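Local coordinates for protein CEL44C (Paenibacillus polymyxa, PDB 2YIH) that hydrolyses xyloglucan and other beta-1,4-glucans as an endo-acting glycoside hydrolase of family 44, represented here by that catalytic part of a longer protein, at residues 234-239 / 325-330; 292-297 / 303-308; 311-316 / 370-375. The protein carries 8 engineered substitutions. One frame throughout, in Å; residues are numbered along the deposited sequence. Where two conformers were deposited one is given.

Interaction 1: 234-239 / 325-330; sequences YGFGAY and SWIAQW. With BGC (beta-D-glucopyranose), chain B; BGC (beta-D-glucopyranose), chain C.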
loop_
_atom_site.group_PDB
_atom_site.type_symbol
_atom_site.label_atom_id
_atom_site.label_comp_id
_atom_site.label_asym_id
_atom_site.label_seq_id
_atom_site.Cartn_x
_atom_site.Cartn_y
_atom_site.Cartn_z
ATOM N N TYR A 234 -0.642 -8.241 8.682
ATOM C CA TYR A 234 0.743 -7.749 8.737
ATOM C C TYR A 234 1.691 -8.430 7.758
ATOM O O TYR A 234 2.713 -7.839 7.360
ATOM C CB TYR A 234 1.310 -7.853 10.168
ATOM C CG TYR A 234 1.958 -9.185 10.480
ATOM C CD1 TYR A 234 3.321 -9.423 10.200
ATOM C CD2 TYR A 234 1.219 -10.206 11.069
ATOM C CE1 TYR A 234 3.921 -10.690 10.514
ATOM C CE2 TYR A 234 1.805 -11.456 11.379
ATOM C CZ TYR A 234 3.155 -11.674 11.100
ATOM O OH TYR A 234 3.729 -12.900 11.387
ATOM N N GLY A 235 1.424 -9.695 7.420
ATOM C CA GLY A 235 2.414 -10.487 6.690
ATOM C C GLY A 235 1.997 -11.945 6.638
ATOM O O GLY A 235 0.931 -12.317 7.116
ATOM N N PHE A 236 2.851 -12.779 6.047
ATOM C CA PHE A 236 2.450 -14.107 5.664
ATOM C C PHE A 236 1.948 -14.972 6.835
ATOM O O PHE A 236 1.004 -15.741 6.675
ATOM C CB PHE A 236 3.587 -14.813 4.919
ATOM C CG PHE A 236 3.163 -16.134 4.358
ATOM C CD1 PHE A 236 2.457 -16.185 3.163
ATOM C CD2 PHE A 236 3.262 -17.275 5.129
ATOM C CE1 PHE A 236 1.965 -17.418 2.681
ATOM C CE2 PHE A 236 2.755 -18.480 4.669
ATOM C CZ PHE A 236 2.086 -18.539 3.476
ATOM N N GLY A 237 2.540 -14.829 8.018
ATOM C CA GLY A 237 2.064 -15.640 9.147
ATOM C C GLY A 237 0.595 -15.380 9.486
ATOM O O GLY A 237 -0.122 -16.284 9.932
ATOM N N ALA A 238 0.136 -14.149 9.271
ATOM C CA ALA A 238 -1.259 -13.812 9.449
ATOM C C ALA A 238 -2.097 -14.294 8.253
ATOM O O ALA A 238 -3.228 -14.753 8.436
ATOM C CB ALA A 238 -1.422 -12.283 9.625
ATOM N N TYR A 239 -1.575 -14.157 7.029
ATOM C CA TYR A 239 -2.286 -14.719 5.854
ATOM C C TYR A 239 -2.559 -16.224 6.074
ATOM O O TYR A 239 -3.640 -16.717 5.755
ATOM C CB TYR A 239 -1.449 -14.638 4.574
ATOM C CG TYR A 239 -0.930 -13.299 4.055
ATOM C CD1 TYR A 239 -0.994 -12.105 4.799
ATOM C CD2 TYR A 239 -0.268 -13.278 2.824
ATOM C CE1 TYR A 239 -0.406 -10.919 4.299
ATOM C CE2 TYR A 239 0.290 -12.132 2.317
ATOM C CZ TYR A 239 0.294 -10.971 3.084
ATOM O OH TYR A 239 0.872 -9.855 2.507
ATOM N N SER A 325 13.986 -17.004 1.756
ATOM C CA SER A 325 13.223 -16.609 2.948
ATOM C C SER A 325 12.506 -17.837 3.502
ATOM O O SER A 325 12.295 -18.832 2.775
ATOM C CB SER A 325 12.161 -15.548 2.589
ATOM O OG SER A 325 11.080 -16.128 1.874
ATOM N N TRP A 326 12.037 -17.719 4.740
ATOM C CA TRP A 326 11.275 -18.811 5.377
ATOM C C TRP A 326 9.948 -19.032 4.665
ATOM O O TRP A 326 9.444 -20.138 4.638
ATOM C CB TRP A 326 11.036 -18.494 6.849
ATOM C CG TRP A 326 10.042 -17.360 7.133
ATOM C CD1 TRP A 326 10.341 -16.033 7.400
ATOM C CD2 TRP A 326 8.633 -17.486 7.311
ATOM N NE1 TRP A 326 9.191 -15.339 7.711
ATOM C CE2 TRP A 326 8.126 -16.194 7.625
ATOM C CE3 TRP A 326 7.730 -18.548 7.180
ATOM C CZ2 TRP A 326 6.771 -15.965 7.880
ATOM C CZ3 TRP A 326 6.384 -18.309 7.434
ATOM C CH2 TRP A 326 5.924 -17.030 7.800
ATOM N N ILE A 327 9.410 -17.996 4.018
ATOM C CA ILE A 327 8.192 -18.166 3.240
ATOM C C ILE A 327 8.404 -19.038 1.986
ATOM O O ILE A 327 7.612 -19.956 1.734
ATOM C CB ILE A 327 7.579 -16.817 2.823
ATOM C CG1 ILE A 327 7.212 -15.993 4.063
ATOM C CG2 ILE A 327 6.266 -17.013 2.045
ATOM C CD1 ILE A 327 7.093 -14.488 3.726
ATOM N N ALA A 328 9.447 -18.737 1.207
ATOM C CA ALA A 328 9.788 -19.540 0.027
ATOM C C ALA A 328 10.249 -20.926 0.495
ATOM O O ALA A 328 9.946 -21.931 -0.131
ATOM C CB ALA A 328 10.873 -18.855 -0.781
ATOM N N GLN A 329 10.898 -20.992 1.647
ATOM C CA GLN A 329 11.383 -22.274 2.131
ATOM C C GLN A 329 10.239 -23.237 2.467
ATOM O O GLN A 329 10.271 -24.404 2.054
ATOM C CB GLN A 329 12.322 -22.078 3.342
ATOM C CG GLN A 329 12.783 -23.368 3.956
ATOM C CD GLN A 329 13.540 -24.235 2.953
ATOM O OE1 GLN A 329 14.314 -23.730 2.138
ATOM N NE2 GLN A 329 13.357 -25.554 3.050
ATOM N N TRP A 330 9.225 -22.763 3.203
ATOM C CA TRP A 330 8.246 -23.662 3.774
ATOM C C TRP A 330 6.862 -23.512 3.184
ATOM O O TRP A 330 6.008 -24.352 3.441
ATOM C CB TRP A 330 8.199 -23.510 5.303
ATOM C CG TRP A 330 9.446 -24.001 5.960
ATOM C CD1 TRP A 330 10.415 -23.243 6.546
ATOM C CD2 TRP A 330 9.843 -25.369 6.127
ATOM N NE1 TRP A 330 11.412 -24.060 7.054
ATOM C CE2 TRP A 330 11.080 -25.366 6.803
ATOM C CE3 TRP A 330 9.276 -26.597 5.759
ATOM C CZ2 TRP A 330 11.761 -26.553 7.134
ATOM C CZ3 TRP A 330 9.954 -27.778 6.087
ATOM C CH2 TRP A 330 11.172 -27.741 6.783
HETATM C C2 BGC B . 7.010 -26.172 9.594
HETATM C C3 BGC B . 7.407 -24.712 9.391
HETATM C C4 BGC B . 8.632 -24.323 10.216
HETATM C C5 BGC B . 9.727 -25.358 9.980
HETATM C C6 BGC B . 11.008 -25.071 10.751
HETATM C C1 BGC B . 8.226 -27.077 9.429
HETATM O O1 BGC B . 7.909 -28.447 9.709
HETATM O O2 BGC B . 6.001 -26.531 8.645
HETATM O O3 BGC B . 6.320 -23.834 9.703
HETATM O O4 BGC B . 9.111 -23.068 9.747
HETATM O O5 BGC B . 9.226 -26.636 10.349
HETATM O O6 BGC B . 10.713 -25.192 12.141
HETATM C C2 BGC C . 6.784 -16.166 12.719
HETATM C C3 BGC C . 6.637 -14.719 12.287
HETATM C C4 BGC C . 8.018 -14.149 11.954
HETATM C C5 BGC C . 8.832 -15.068 11.057
HETATM C C6 BGC C . 10.272 -14.572 10.927
HETATM C C1 BGC C . 7.539 -16.953 11.652
HETATM O O2 BGC C . 5.493 -16.702 12.955
HETATM O O3 BGC C . 6.094 -13.930 13.348
HETATM O O4 BGC C . 7.833 -12.937 11.251
HETATM O O5 BGC C . 8.844 -16.391 11.577
HETATM O O6 BGC C . 10.811 -14.444 12.251
#

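Interaction 2: 292-297 / 303-308; sequences GGIRIT and DETKKA. With BGC (beta-D-glucopyranose), chain D; EDO (1,2-ethanediol), chain J.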
loop_
_atom_site.group_PDB
_atom_site.type_symbol
_atom_site.label_atom_id
_atom_site.label_comp_id
_atom_site.label_asym_id
_atom_site.label_seq_id
_atom_site.Cartn_x
_atom_site.Cartn_y
_atom_site.Cartn_z
ATOM N N GLY A 292 23.130 -11.879 1.302
ATOM C CA GLY A 292 24.338 -11.574 2.081
ATOM C C GLY A 292 24.107 -11.645 3.571
ATOM O O GLY A 292 24.757 -10.929 4.355
ATOM N N GLY A 293 23.164 -12.490 3.974
ATOM C CA GLY A 293 22.897 -12.690 5.381
ATOM C C GLY A 293 21.970 -11.665 6.005
ATOM O O GLY A 293 21.784 -11.665 7.216
ATOM N N ILE A 294 21.323 -10.845 5.171
ATOM C CA ILE A 294 20.594 -9.681 5.669
ATOM C C ILE A 294 19.205 -9.612 5.040
ATOM O O ILE A 294 19.061 -9.788 3.822
ATOM C CB ILE A 294 21.382 -8.375 5.363
ATOM C CG1 ILE A 294 22.705 -8.361 6.162
ATOM C CG2 ILE A 294 20.542 -7.128 5.681
ATOM C CD1 ILE A 294 23.534 -7.141 5.902
ATOM N N ARG A 295 18.184 -9.349 5.856
ATOM C CA ARG A 295 16.827 -9.183 5.301
ATOM C C ARG A 295 16.739 -7.837 4.586
ATOM O O ARG A 295 17.138 -6.835 5.159
ATOM C CB ARG A 295 15.784 -9.245 6.437
ATOM C CG ARG A 295 14.342 -9.239 5.949
ATOM C CD ARG A 295 13.370 -9.069 7.119
ATOM N NE ARG A 295 11.997 -8.988 6.652
ATOM C CZ ARG A 295 10.933 -9.005 7.444
ATOM N NH1 ARG A 295 11.080 -9.160 8.759
ATOM N NH2 ARG A 295 9.717 -8.967 6.915
ATOM N N ILE A 296 16.216 -7.787 3.354
ATOM C CA ILE A 296 16.313 -6.531 2.592
ATOM C C ILE A 296 15.648 -5.329 3.244
ATOM O O ILE A 296 15.988 -4.171 2.941
ATOM C CB ILE A 296 15.845 -6.680 1.132
ATOM C CG1 ILE A 296 14.349 -6.994 1.057
ATOM C CG2 ILE A 296 16.671 -7.770 0.434
ATOM C CD1 ILE A 296 13.812 -6.935 -0.390
ATOM N N THR A 297 14.665 -5.578 4.103
ATOM C CA THR A 297 13.942 -4.482 4.724
ATOM C C THR A 297 14.664 -3.943 5.965
ATOM O O THR A 297 14.257 -2.913 6.503
ATOM C CB THR A 297 12.537 -4.924 5.154
ATOM O OG1 THR A 297 12.661 -6.160 5.873
ATOM C CG2 THR A 297 11.680 -5.159 3.940
ATOM N N ASP A 303 26.692 -6.190 -1.192
ATOM C CA ASP A 303 26.352 -6.399 -2.598
ATOM C C ASP A 303 25.298 -7.476 -2.791
ATOM O O ASP A 303 24.427 -7.349 -3.636
ATOM C CB ASP A 303 27.594 -6.731 -3.433
ATOM C CG ASP A 303 28.448 -5.508 -3.731
ATOM O OD1 ASP A 303 28.073 -4.373 -3.373
ATOM O OD2 ASP A 303 29.523 -5.696 -4.332
ATOM N N GLU A 304 25.360 -8.535 -1.999
ATOM C CA GLU A 304 24.398 -9.606 -2.171
ATOM C C GLU A 304 23.015 -9.201 -1.640
ATOM O O GLU A 304 21.997 -9.597 -2.209
ATOM C CB GLU A 304 24.903 -10.888 -1.514
ATOM C CG GLU A 304 26.235 -11.398 -2.153
ATOM C CD GLU A 304 26.115 -11.657 -3.663
ATOM O OE1 GLU A 304 25.170 -12.358 -4.077
ATOM O OE2 GLU A 304 26.945 -11.119 -4.431
ATOM N N THR A 305 22.993 -8.360 -0.613
ATOM C CA THR A 305 21.718 -7.822 -0.089
ATOM C C THR A 305 21.109 -6.919 -1.174
ATOM O O THR A 305 19.901 -6.958 -1.413
ATOM C CB THR A 305 21.896 -6.967 1.197
ATOM O OG1 THR A 305 22.805 -7.610 2.109
ATOM C CG2 THR A 305 20.534 -6.753 1.903
ATOM N N LYS A 306 21.939 -6.103 -1.813
ATOM C CA LYS A 306 21.443 -5.182 -2.847
ATOM C C LYS A 306 20.919 -5.969 -4.057
ATOM O O LYS A 306 19.877 -5.620 -4.617
ATOM C CB LYS A 306 22.536 -4.188 -3.270
ATOM C CG LYS A 306 22.885 -3.194 -2.161
ATOM C CD LYS A 306 24.260 -2.567 -2.409
ATOM C CE LYS A 306 24.671 -1.585 -1.288
ATOM N NZ LYS A 306 25.947 -0.869 -1.704
ATOM N N LYS A 307 21.654 -7.007 -4.485
ATOM C CA LYS A 307 21.161 -7.840 -5.575
ATOM C C LYS A 307 19.820 -8.498 -5.218
ATOM O O LYS A 307 18.896 -8.577 -6.052
ATOM C CB LYS A 307 22.209 -8.894 -5.948
ATOM C CG LYS A 307 23.428 -8.276 -6.656
ATOM C CD LYS A 307 24.468 -9.385 -6.880
ATOM C CE LYS A 307 25.788 -8.856 -7.405
ATOM N NZ LYS A 307 26.684 -10.039 -7.599
ATOM N N ALA A 308 19.714 -9.007 -3.984
ATOM C CA ALA A 308 18.495 -9.699 -3.575
ATOM C C ALA A 308 17.347 -8.700 -3.511
ATOM O O ALA A 308 16.220 -9.036 -3.870
ATOM C CB ALA A 308 18.685 -10.410 -2.240
HETATM C C2 BGC D . 8.285 -10.670 11.004
HETATM C C3 BGC D . 8.395 -9.302 11.668
HETATM C C4 BGC D . 7.150 -9.008 12.537
HETATM C C5 BGC D . 7.006 -10.199 13.489
HETATM C C6 BGC D . 5.847 -10.095 14.474
HETATM C C1 BGC D . 8.013 -11.763 12.015
HETATM O O2 BGC D . 9.487 -11.029 10.304
HETATM O O3 BGC D . 8.458 -8.337 10.624
HETATM O O4 BGC D . 7.256 -7.720 13.198
HETATM O O5 BGC D . 6.830 -11.425 12.758
HETATM O O6 BGC D . 5.935 -11.192 15.385
HETATM C C1 EDO J . 25.516 0.035 -5.552
HETATM O O1 EDO J . 26.867 -0.285 -5.227
HETATM C C2 EDO J . 25.134 1.251 -4.732
HETATM O O2 EDO J . 25.265 0.934 -3.345
#

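Interaction 3: 311-316 / 370-375; sequences QAPRTL and GIAMTD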
loop_
_atom_site.group_PDB
_atom_site.type_symbol
_atom_site.label_atom_id
_atom_site.label_comp_id
_atom_site.label_asym_id
_atom_site.label_seq_id
_atom_site.Cartn_x
_atom_site.Cartn_y
_atom_site.Cartn_z
ATOM N N GLN A 311 15.945 -8.295 -7.042
ATOM C CA GLN A 311 15.260 -9.494 -7.533
ATOM C C GLN A 311 13.965 -9.748 -6.775
ATOM O O GLN A 311 13.037 -10.306 -7.337
ATOM C CB GLN A 311 16.147 -10.743 -7.398
ATOM C CG GLN A 311 17.415 -10.693 -8.283
ATOM C CD GLN A 311 17.094 -10.411 -9.769
ATOM O OE1 GLN A 311 16.113 -10.938 -10.347
ATOM N NE2 GLN A 311 17.909 -9.581 -10.382
ATOM N N ALA A 312 13.902 -9.314 -5.519
ATOM C CA ALA A 312 12.733 -9.600 -4.665
ATOM C C ALA A 312 11.339 -9.268 -5.251
ATOM O O ALA A 312 10.356 -9.966 -4.941
ATOM C CB ALA A 312 12.910 -8.926 -3.280
ATOM N N PRO A 313 11.224 -8.200 -6.065
ATOM C CA PRO A 313 9.918 -7.969 -6.655
ATOM C C PRO A 313 9.385 -9.159 -7.460
ATOM O O PRO A 313 8.185 -9.239 -7.665
ATOM C CB PRO A 313 10.169 -6.757 -7.563
ATOM C CG PRO A 313 11.242 -5.979 -6.777
ATOM C CD PRO A 313 12.159 -7.091 -6.377
ATOM N N ARG A 314 10.253 -10.049 -7.927
ATOM C CA ARG A 314 9.785 -11.225 -8.680
ATOM C C ARG A 314 8.903 -12.178 -7.823
ATOM O O ARG A 314 8.073 -12.914 -8.358
ATOM C CB ARG A 314 10.952 -11.976 -9.302
ATOM C CG ARG A 314 11.568 -11.177 -10.462
ATOM C CD ARG A 314 12.927 -11.722 -10.848
ATOM N NE ARG A 314 12.802 -13.087 -11.368
ATOM C CZ ARG A 314 13.811 -13.946 -11.551
ATOM N NH1 ARG A 314 15.066 -13.614 -11.233
ATOM N NH2 ARG A 314 13.549 -15.185 -12.010
ATOM N N THR A 315 9.045 -12.120 -6.494
ATOM C CA THR A 315 8.160 -12.904 -5.610
ATOM C C THR A 315 6.705 -12.464 -5.728
ATOM O O THR A 315 5.786 -13.225 -5.426
ATOM C CB THR A 315 8.671 -12.837 -4.171
ATOM O OG1 THR A 315 10.002 -13.389 -4.191
ATOM C CG2 THR A 315 7.790 -13.658 -3.208
ATOM N N LEU A 316 6.503 -11.248 -6.210
ATOM C CA LEU A 316 5.117 -10.769 -6.416
ATOM C C LEU A 316 4.400 -11.505 -7.552
ATOM O O LEU A 316 3.173 -11.656 -7.480
ATOM C CB LEU A 316 5.115 -9.276 -6.766
ATOM C CG LEU A 316 5.615 -8.390 -5.610
ATOM C CD1 LEU A 316 5.681 -6.965 -6.148
ATOM C CD2 LEU A 316 4.729 -8.433 -4.353
ATOM N N GLY A 370 15.764 2.089 -5.191
ATOM C CA GLY A 370 15.099 2.802 -6.283
ATOM C C GLY A 370 14.700 1.843 -7.402
ATOM O O GLY A 370 13.587 1.887 -7.929
ATOM N N ILE A 371 15.640 0.996 -7.790
ATOM C CA ILE A 371 15.341 0.056 -8.858
ATOM C C ILE A 371 14.298 -0.981 -8.438
ATOM O O ILE A 371 13.371 -1.296 -9.214
ATOM C CB ILE A 371 16.615 -0.590 -9.411
ATOM C CG1 ILE A 371 17.457 0.474 -10.101
ATOM C CG2 ILE A 371 16.269 -1.726 -10.404
ATOM C CD1 ILE A 371 18.764 -0.046 -10.601
ATOM N N ALA A 372 14.385 -1.480 -7.217
ATOM C CA ALA A 372 13.340 -2.396 -6.731
ATOM C C ALA A 372 11.956 -1.753 -6.863
ATOM O O ALA A 372 11.035 -2.375 -7.397
ATOM C CB ALA A 372 13.610 -2.826 -5.280
ATOM N N MET A 373 11.830 -0.483 -6.466
ATOM C CA MET A 373 10.541 0.178 -6.488
ATOM C C MET A 373 10.092 0.527 -7.881
ATOM O O MET A 373 8.897 0.526 -8.163
ATOM C CB MET A 373 10.561 1.443 -5.621
ATOM C CG MET A 373 10.437 1.140 -4.154
ATOM S SD MET A 373 8.822 0.420 -3.737
ATOM C CE MET A 373 7.691 1.819 -3.750
ATOM N N THR A 374 11.019 0.839 -8.776
ATOM C CA THR A 374 10.655 1.089 -10.142
ATOM C C THR A 374 10.066 -0.188 -10.761
ATOM O O THR A 374 9.166 -0.131 -11.593
ATOM C CB THR A 374 11.873 1.611 -10.896
ATOM O OG1 THR A 374 12.396 2.752 -10.187
ATOM C CG2 THR A 374 11.498 1.990 -12.291
ATOM N N ASP A 375 10.565 -1.339 -10.315
ATOM C CA ASP A 375 10.019 -2.597 -10.830
ATOM C C ASP A 375 8.632 -2.845 -10.159
ATOM O O ASP A 375 7.646 -3.146 -10.821
ATOM C CB ASP A 375 10.990 -3.769 -10.575
ATOM C CG ASP A 375 10.685 -4.990 -11.446
ATOM O OD1 ASP A 375 9.824 -4.892 -12.331
ATOM O OD2 ASP A 375 11.291 -6.060 -11.201
#

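Interaction 1: 234-239 / 325-330
Phe236, Trp326 and Ile327 make up most of this contact between 234-239 and 325-330. Ile327 covers one face of the Phe236 ring. Ile327 CG2 is 4.1 Å from the Phe236 ring centroid and 16° off the normal, a CH-pi contact. The methyl sits toward the CG-CD1 rim of that ring. The other branch of Ile327 runs back along the Phe236 stem, with CD1 3.7 Å from Phe236 CB. Phe236 holds CG anti to its own N (chi1 -173°), which sets the ring beside its carbonyl carbon and against Ile327.

Trp326 meets the same ring at its edge, where CH2 is 3.8 Å from Phe236 CD2. The indole tip also lies 4.0 Å from the backbone, measured from Trp326 CH2 to Gly237 N. Trp326 is itself sandwiched. Ile327 CG1 backs one face, and C5 of the chain C glucose lies over the opposite face, 3.4 Å from Trp326 NE1. A hydrogen bond from NE1 to Glu288 fixes the turn of the indole. Trp326 is thus a sugar platform of the glycan pocket, with Ile327 behind it and Phe236 at the far end of its six-membered ring. One turn on, Trp330 offers a face to the chain B glucose.

Helix 236-241 comes two residues after barrel strand 227-233. Helix 326-331 belongs to the long excursion between barrel strands 280-285 and 353-359, and its Phe331 also meets the Phe236 ring.

Interaction 2: 292-297 / 303-308
Thr305 packs against Ile294 and has the most surface buried in this contact. The two side chains cross at about a right angle. Thr305 OG1 is 3.6 Å from Ile294 CB, and Thr305 CG2 is 3.8 Å from Ile294 CG2. With chi1 at -44°, Thr305 turns its methyl anti to the backbone N and keeps OG1 beside that N. OG1 there donates to Gly291 O and accepts from Asn302 N, so this buried hydroxyl is satisfied by residues flanking the two segments.

Ile296 packs farther along the helix. Its chi1 of 66° places CG1 between N and the carbonyl carbon and leaves CG2 to touch the helix. Ile296 CG2 is 3.8 Å from Thr305 O and 4.3 Å from Ala308 CB. At the other end the backbone itself makes the approach, with Gly292 N 3.5 Å from Glu304 CB. Gly292 and Gly293 form the type I' turn of the small hairpin 290-291/294-295. Glu304 bends at chi2 and makes a weak salt bridge to Lys307 on its own helix.

Arg295 takes the other side of the strand. Its chain is extended, and Arg295 NH1 makes weak hydrogen bonds to O2 (2.9 Å) and O3 (3.3 Å) of the chain D glucose. NE and NH2 are held by Pro287 O and Tyr286 O, which set the guanidinium group for the sugar.

No hydrogen bond joins the two segments. Apolar packing brings hairpin and helix together, while the Thr305 hydroxyl ties the helix to Gly291, just before the hairpin turn.

Interaction 3: 311-316 / 370-375
Pro313 puts the CB-CG edge of its ring between Ala372 and Asp375, and these three buried residues make the contact. Its CB bond points toward helix 367-382. Pro313 CB comes first to Asp375, lying 3.9 Å from Asp375 OD2. The next atom, Pro313 CG, reaches the helix backbone and is 3.7 Å from Ala372 O. The same Pro313 CG is 4.2 Å from Ala372 CB, which adds an apolar touch. CD then turns back to close the ring on the Pro313 N. The ring thus enters edge first, with Ala372 near CG on one side of its plane and the Asp375 carboxylate near CB on the other. Farther along the helix, Val376 and Ile379 also touch Pro313.

Asp375 has CG anti to its backbone N (chi1 -162°). This brings one oxygen to the proline, but the polar work of the carboxylate is done elsewhere. OD1 takes a hydrogen bond from His436 NE2, and OD2 has a weak one with Ser434 OG. Both partners are on strand 433-439 of the large mixed sheet.

Next to the proline, Arg314 turns to its own segment. Arg314 NH1 donates to Gln311 OE1 at 3.0 Å, almost straight at 165°. The oxygen lies in the guanidinium plane. NE forms a salt bridge with Asp318.

Helix 367-382 runs between barrel strands 353-359 and 387-390, so the contact seats the excursion carrying 311-316 on a barrel helix. Its chemistry is that of plain packing. No hydrogen bond crosses it; the CB and CG methylenes of Pro313 make van der Waals contact with Ala372 and Asp375. The acid beside that ring draws its polar support from the sheet domain, and its negative charge is probably steadied by His436.

Interactions 2 and 3 touch directly: Ile296 CD1 is 3.6 Å from Ala312 CB, and their centres are 13 Å apart. Helix 303-311 runs from one into the other. Interaction 1 stands apart, its centre 18 Å from each of the others and its nearest atoms about 6 Å from either. The same excursion between barrel strands 280-285 and 353-359 supplies both segments of interaction 2 and one of each other contact. Interactions 1 and 2 reach the glycan pocket, sending Trp326, Trp330 and Arg295 to different glucose units, and Glu288 lies near both. Interaction 3 holds no pocket residue and faces the sheet domain.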